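Long-range contacts in lipase-esterase related protein (Clostridium acetobutylicum, PDB 3E0X), which is of unconfirmed function but probably acts as a hydrolase of the lipase and esterase kind, built on the alpha/beta hydrolase fold: residues P16-F21 with D41-L46; H82-T87 with L106-K111. All blocks are in the same frame, centred on the assembly; numbering follows the deposited sequence. Where two conformers were deposited one is given.

How the contacts relate
Contacts 1 and 2 are two joints of one alpha/beta hydrolase sheet, where strands lie in the order 43-47, 18-22, 86-91, 109-115. Contact 1 pairs the first two, contact 2 the last two, and their centres lie about 11 Å apart. Strands 18-22 and 86-91 bridge them through probable hydrogen bonds, T87 N to T18 O at 2.8 Å and L20 N to T87 O at 2.9 Å. Beyond contact 2, strand 86-91 ends at Y91, and S92 comes directly after it; both line the pocket that holds ortho-xylene, and S92 sits in a GxSxG pattern consistent with a nucleophile elbow. The F21 side chain of contact 1 remains about 12 Å from that ligand.

Contact 1: residues P16-F21 with D41-L46; sequences PNTLLF and DYNCIL
With its CG anti to the carbonyl carbon (chi1 -63°), F21 turns its ring to the side of the sheet where L46, whose CG is likewise anti to the carbonyl carbon, lies alongside and points the same way. The pair is one rung of a parallel ladder between strands 18-22 and 43-47 of the alpha/beta hydrolase sheet, an instructive case of neighbouring strands pairing both by backbone and by side chain. Their short segments run 17° apart. Four backbone hydrogen bonds join them, from N43 N to N17 O, L19 N to N43 O, I45 N to L19 O and F21 N to I45 O; thus L19 is gripped through both its N-H and its carbonyl.

On the face bearing T18, N43, L20 and I45, the N43 amide reaches T18: ND2 donates to T18 OG1 over 3.0 Å, with the hydroxyl oxygen near the amide plane. The other end of this buried amide is held by H9, as OD1 is hydrogen-bonded to H9 NE2 of the antiparallel edge strand 7-11. Farther along this face T18 CG2 meets I45 CD1 at 3.6 Å, and L20 CD1 rests 3.6 Å from I45 CG2, while helix 63-76 packs on L20 through F73 and I74.

The opposite face carries L19, F21, C44 and L46. Here F32 packs edge-to-face with F21, and the SG of C44 lies at the F21 ring edge, 5.1 Å from the centroid. One face of the same ring receives a CH-pi contact, with L46 CD2 4.0 Å from the centroid and displaced toward the rim.

Contact 2: residues H82-T87 with L106-K111; sequences HQKNIT and LPNVRK
Running 17° apart (CA 83 to 87 against CA 108 to 111), the two segments pair in parallel from I86 and N108 onward: I86 N donates to N108 O (3.0 Å), and R110 N returns a nearly straight bond to I86 O (2.8 Å). The segments belong to a beta-alpha-beta crossover, strand 86-91, helix 93-102 and strand 109-115, the repeating device of the alpha/beta hydrolase fold. I86 is bridged to V109 but T87 to K111, so R110 is the extra residue of a beta bulge. A type I turn from L106 to V109 leads into strand 109-115.

Ahead of the strands, water links K84 and N108. The K84 chain, bent at chi2 (-61°), passes obliquely across the N108 amide, its CD 3.5 Å from N108 OD1. One water accepts from both K84 NZ and N108 ND2, and another lies between K84 O and N108 OD1, so both ends of the amide meet solvent bridges. The bulge residue R110 crosses N85 at about a right angle, with R110 CG 3.5 Å from N85 OD1.

Farther along, T87 and K111 come together on one face of the sheet, where OG1 of T87 approaches K111 CB to 3.9 Å. A third water binds N85 OD1 and T87 OG1 and accepts from K111 NZ at 3.2 Å.

Contact 1: residues P16-F21 with D41-L46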
loop_
_atom_site.group_PDB
_atom_site.type_symbol
_atom_site.label_atom_id
_atom_site.label_comp_id
_atom_site.label_asym_id
_atom_site.label_seq_id
_atom_site.Cartn_x
_atom_site.Cartn_y
_atom_site.Cartn_z
ATOM N N PRO A 16 18.396 2.846 12.396
ATOM C CA PRO A 16 18.712 1.504 11.868
ATOM C C PRO A 16 17.498 0.864 11.194
ATOM O O PRO A 16 17.653 -0.122 10.479
ATOM C CB PRO A 16 19.089 0.709 13.128
ATOM C CG PRO A 16 18.499 1.448 14.269
ATOM C CD PRO A 16 18.408 2.892 13.874
ATOM N N ASN A 17 16.328 1.465 11.418
ATOM C CA ASN A 17 15.100 0.918 10.904
ATOM C C ASN A 17 14.580 1.782 9.757
ATOM O O ASN A 17 14.280 2.980 9.917
ATOM C CB ASN A 17 14.111 0.744 12.059
ATOM C CG ASN A 17 14.804 0.250 13.340
ATOM O OD1 ASN A 17 15.524 -0.757 13.328
ATOM N ND2 ASN A 17 14.620 0.980 14.434
ATOM N N THR A 18 14.518 1.166 8.585
ATOM C CA THR A 18 14.103 1.846 7.371
ATOM C C THR A 18 12.700 1.384 7.021
ATOM O O THR A 18 12.447 0.182 6.971
ATOM C CB THR A 18 15.089 1.508 6.209
ATOM O OG1 THR A 18 16.377 2.064 6.505
ATOM C CG2 THR A 18 14.604 2.046 4.895
ATOM N N LEU A 19 11.809 2.342 6.779
ATOM C CA LEU A 19 10.451 2.017 6.390
ATOM C C LEU A 19 10.270 2.506 4.976
ATOM O O LEU A 19 10.452 3.708 4.685
ATOM C CB LEU A 19 9.461 2.725 7.304
ATOM C CG LEU A 19 9.557 2.541 8.821
ATOM C CD1 LEU A 19 8.393 3.239 9.575
ATOM C CD2 LEU A 19 9.633 1.100 9.218
ATOM N N LEU A 20 9.918 1.584 4.088
ATOM C CA LEU A 20 9.680 1.940 2.692
ATOM C C LEU A 20 8.166 1.830 2.456
ATOM O O LEU A 20 7.592 0.740 2.566
ATOM C CB LEU A 20 10.468 0.990 1.772
ATOM C CG LEU A 20 10.295 1.230 0.274
ATOM C CD1 LEU A 20 10.735 2.598 -0.150
ATOM C CD2 LEU A 20 11.052 0.193 -0.525
ATOM N N PHE A 21 7.538 2.970 2.143
ATOM C CA PHE A 21 6.087 3.072 1.999
ATOM C C PHE A 21 5.706 2.978 0.543
ATOM O O PHE A 21 6.239 3.728 -0.298
ATOM C CB PHE A 21 5.592 4.431 2.524
ATOM C CG PHE A 21 5.843 4.663 4.010
ATOM C CD1 PHE A 21 4.784 4.609 4.927
ATOM C CD2 PHE A 21 7.115 4.996 4.495
ATOM C CE1 PHE A 21 4.997 4.860 6.301
ATOM C CE2 PHE A 21 7.326 5.254 5.845
ATOM C CZ PHE A 21 6.292 5.194 6.749
ATOM N N ASP A 41 10.743 8.767 14.079
ATOM C CA ASP A 41 11.933 8.166 14.676
ATOM C C ASP A 41 12.602 7.161 13.737
ATOM O O ASP A 41 13.684 6.626 14.041
ATOM C CB ASP A 41 11.606 7.481 16.018
ATOM C CG ASP A 41 11.462 8.478 17.177
ATOM O OD1 ASP A 41 12.085 9.554 17.121
ATOM O OD2 ASP A 41 10.735 8.183 18.157
ATOM N N TYR A 42 11.947 6.897 12.608
ATOM C CA TYR A 42 12.447 5.920 11.644
ATOM C C TYR A 42 12.919 6.572 10.356
ATOM O O TYR A 42 12.624 7.733 10.083
ATOM C CB TYR A 42 11.349 4.920 11.337
ATOM C CG TYR A 42 10.712 4.341 12.573
ATOM C CD1 TYR A 42 11.478 3.690 13.546
ATOM C CD2 TYR A 42 9.342 4.454 12.786
ATOM C CE1 TYR A 42 10.891 3.154 14.691
ATOM C CE2 TYR A 42 8.746 3.922 13.915
ATOM C CZ TYR A 42 9.518 3.275 14.862
ATOM O OH TYR A 42 8.879 2.755 15.963
ATOM N N ASN A 43 13.689 5.821 9.570
ATOM C CA ASN A 43 14.225 6.315 8.318
ATOM C C ASN A 43 13.154 6.051 7.266
ATOM O O ASN A 43 12.996 4.916 6.831
ATOM C CB ASN A 43 15.534 5.590 7.998
ATOM C CG ASN A 43 16.109 5.994 6.668
ATOM O OD1 ASN A 43 16.022 7.156 6.274
ATOM N ND2 ASN A 43 16.708 5.032 5.963
ATOM N N CYS A 44 12.398 7.086 6.894
ATOM C CA CYS A 44 11.194 6.897 6.075
ATOM C C CYS A 44 11.441 7.248 4.617
ATOM O O CYS A 44 11.865 8.373 4.281
ATOM C CB CYS A 44 10.038 7.758 6.606
ATOM S SG CYS A 44 9.488 7.348 8.284
ATOM N N ILE A 45 11.125 6.296 3.744
ATOM C CA ILE A 45 11.289 6.467 2.304
ATOM C C ILE A 45 9.916 6.224 1.696
ATOM O O ILE A 45 9.350 5.158 1.869
ATOM C CB ILE A 45 12.338 5.459 1.722
ATOM C CG1 ILE A 45 13.706 5.634 2.418
ATOM C CG2 ILE A 45 12.505 5.672 0.240
ATOM C CD1 ILE A 45 14.712 4.461 2.175
ATOM N N LEU A 46 9.375 7.230 1.017
ATOM C CA LEU A 46 8.026 7.114 0.445
ATOM C C LEU A 46 8.161 7.152 -1.056
ATOM O O LEU A 46 8.653 8.121 -1.597
ATOM C CB LEU A 46 7.099 8.229 0.970
ATOM C CG LEU A 46 7.053 8.129 2.510
ATOM C CD1 LEU A 46 7.975 9.153 3.135
ATOM C CD2 LEU A 46 5.637 8.202 3.082
#

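Contact 2: residues H82-T87 with L106-K111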
loop_
_atom_site.group_PDB
_atom_site.type_symbol
_atom_site.label_atom_id
_atom_site.label_comp_id
_atom_site.label_asym_id
_atom_site.label_seq_id
_atom_site.Cartn_x
_atom_site.Cartn_y
_atom_site.Cartn_z
ATOM N N HIS A 82 22.034 -0.208 0.643
ATOM C CA HIS A 82 22.912 -0.505 1.791
ATOM C C HIS A 82 22.207 -0.667 3.137
ATOM O O HIS A 82 22.869 -0.938 4.156
ATOM C CB HIS A 82 24.008 0.557 1.911
ATOM C CG HIS A 82 24.825 0.703 0.665
ATOM N ND1 HIS A 82 25.509 -0.353 0.103
ATOM C CD2 HIS A 82 25.037 1.765 -0.146
ATOM C CE1 HIS A 82 26.129 0.058 -0.989
ATOM N NE2 HIS A 82 25.855 1.340 -1.166
ATOM N N GLN A 83 20.880 -0.502 3.146
ATOM C CA GLN A 83 20.098 -0.551 4.376
ATOM C C GLN A 83 19.813 -2.012 4.700
ATOM O O GLN A 83 19.369 -2.746 3.841
ATOM C CB GLN A 83 18.790 0.242 4.232
ATOM C CG GLN A 83 18.985 1.752 4.183
ATOM C CD GLN A 83 19.409 2.365 5.514
ATOM O OE1 GLN A 83 19.593 3.596 5.611
ATOM N NE2 GLN A 83 19.563 1.535 6.542
ATOM N N LYS A 84 20.081 -2.421 5.931
ATOM C CA LYS A 84 20.011 -3.825 6.292
ATOM C C LYS A 84 18.720 -4.246 6.991
ATOM O O LYS A 84 18.498 -5.445 7.200
ATOM C CB LYS A 84 21.221 -4.175 7.165
ATOM C CG LYS A 84 22.601 -3.958 6.503
ATOM C CD LYS A 84 22.845 -4.791 5.265
ATOM C CE LYS A 84 24.229 -4.398 4.682
ATOM N NZ LYS A 84 24.492 -4.961 3.322
ATOM N N ASN A 85 17.889 -3.278 7.367
ATOM C CA ASN A 85 16.644 -3.587 8.087
ATOM C C ASN A 85 15.449 -2.813 7.538
ATOM O O ASN A 85 14.963 -1.855 8.159
ATOM C CB ASN A 85 16.814 -3.317 9.593
ATOM C CG ASN A 85 15.599 -3.732 10.398
ATOM O OD1 ASN A 85 14.835 -4.602 9.986
ATOM N ND2 ASN A 85 15.405 -3.098 11.552
ATOM N N ILE A 86 14.983 -3.246 6.373
ATOM C CA ILE A 86 13.863 -2.588 5.698
ATOM C C ILE A 86 12.536 -3.255 6.041
ATOM O O ILE A 86 12.392 -4.484 5.904
ATOM C CB ILE A 86 14.060 -2.555 4.154
ATOM C CG1 ILE A 86 15.362 -1.848 3.796
ATOM C CG2 ILE A 86 12.911 -1.829 3.477
ATOM C CD1 ILE A 86 15.767 -2.002 2.327
ATOM N N THR A 87 11.574 -2.433 6.478
ATOM C CA THR A 87 10.181 -2.855 6.603
ATOM C C THR A 87 9.392 -2.194 5.498
ATOM O O THR A 87 9.491 -0.985 5.304
ATOM C CB THR A 87 9.585 -2.448 7.976
ATOM O OG1 THR A 87 10.351 -3.068 9.015
ATOM C CG2 THR A 87 8.123 -2.882 8.102
ATOM N N LEU A 106 14.364 -10.649 -1.070
ATOM C CA LEU A 106 15.479 -9.693 -1.076
ATOM C C LEU A 106 16.177 -9.715 0.275
ATOM O O LEU A 106 15.504 -9.775 1.303
ATOM C CB LEU A 106 14.966 -8.281 -1.419
ATOM C CG LEU A 106 14.210 -8.186 -2.745
ATOM C CD1 LEU A 106 13.752 -6.728 -2.971
ATOM C CD2 LEU A 106 15.091 -8.698 -3.891
ATOM N N PRO A 107 17.528 -9.736 0.295
ATOM C CA PRO A 107 18.192 -10.000 1.578
ATOM C C PRO A 107 17.884 -8.979 2.668
ATOM O O PRO A 107 17.901 -9.349 3.837
ATOM C CB PRO A 107 19.698 -10.025 1.218
ATOM C CG PRO A 107 19.808 -9.400 -0.113
ATOM C CD PRO A 107 18.500 -9.666 -0.809
ATOM N N ASN A 108 17.613 -7.730 2.296
ATOM C CA ASN A 108 17.453 -6.651 3.286
ATOM C C ASN A 108 16.017 -6.326 3.683
ATOM O O ASN A 108 15.801 -5.475 4.542
ATOM C CB ASN A 108 18.212 -5.376 2.865
ATOM C CG ASN A 108 19.714 -5.623 2.656
ATOM O OD1 ASN A 108 20.347 -6.435 3.359
ATOM N ND2 ASN A 108 20.284 -4.926 1.686
ATOM N N VAL A 109 15.040 -7.000 3.066
ATOM C CA VAL A 109 13.649 -6.787 3.419
ATOM C C VAL A 109 13.342 -7.752 4.555
ATOM O O VAL A 109 13.395 -8.977 4.375
ATOM C CB VAL A 109 12.714 -7.016 2.215
ATOM C CG1 VAL A 109 11.252 -6.996 2.678
ATOM C CG2 VAL A 109 12.960 -5.934 1.170
ATOM N N ARG A 110 13.051 -7.196 5.728
ATOM C CA ARG A 110 12.962 -8.001 6.951
ATOM C C ARG A 110 11.537 -8.220 7.463
ATOM O O ARG A 110 11.270 -9.192 8.164
ATOM C CB ARG A 110 13.815 -7.399 8.059
ATOM C CG ARG A 110 15.305 -7.234 7.684
ATOM C CD ARG A 110 16.016 -8.570 7.422
ATOM N NE ARG A 110 16.002 -9.378 8.639
ATOM C CZ ARG A 110 15.636 -10.666 8.699
ATOM N NH1 ARG A 110 15.302 -11.339 7.593
ATOM N NH2 ARG A 110 15.599 -11.275 9.880
ATOM N N LYS A 111 10.624 -7.303 7.134
ATOM C CA LYS A 111 9.221 -7.411 7.566
ATOM C C LYS A 111 8.361 -6.690 6.547
ATOM O O LYS A 111 8.820 -5.776 5.847
ATOM C CB LYS A 111 8.994 -6.732 8.918
ATOM C CG LYS A 111 9.718 -7.376 10.077
ATOM C CD LYS A 111 9.273 -6.732 11.391
ATOM C CE LYS A 111 10.015 -7.375 12.585
ATOM N NZ LYS A 111 11.490 -7.220 12.394
HETATM O O HOH W 1 19.852 -7.422 5.769
HETATM O O HOH W 2 23.037 -4.349 1.230
HETATM O O HOH W 3 12.111 -5.040 10.191
#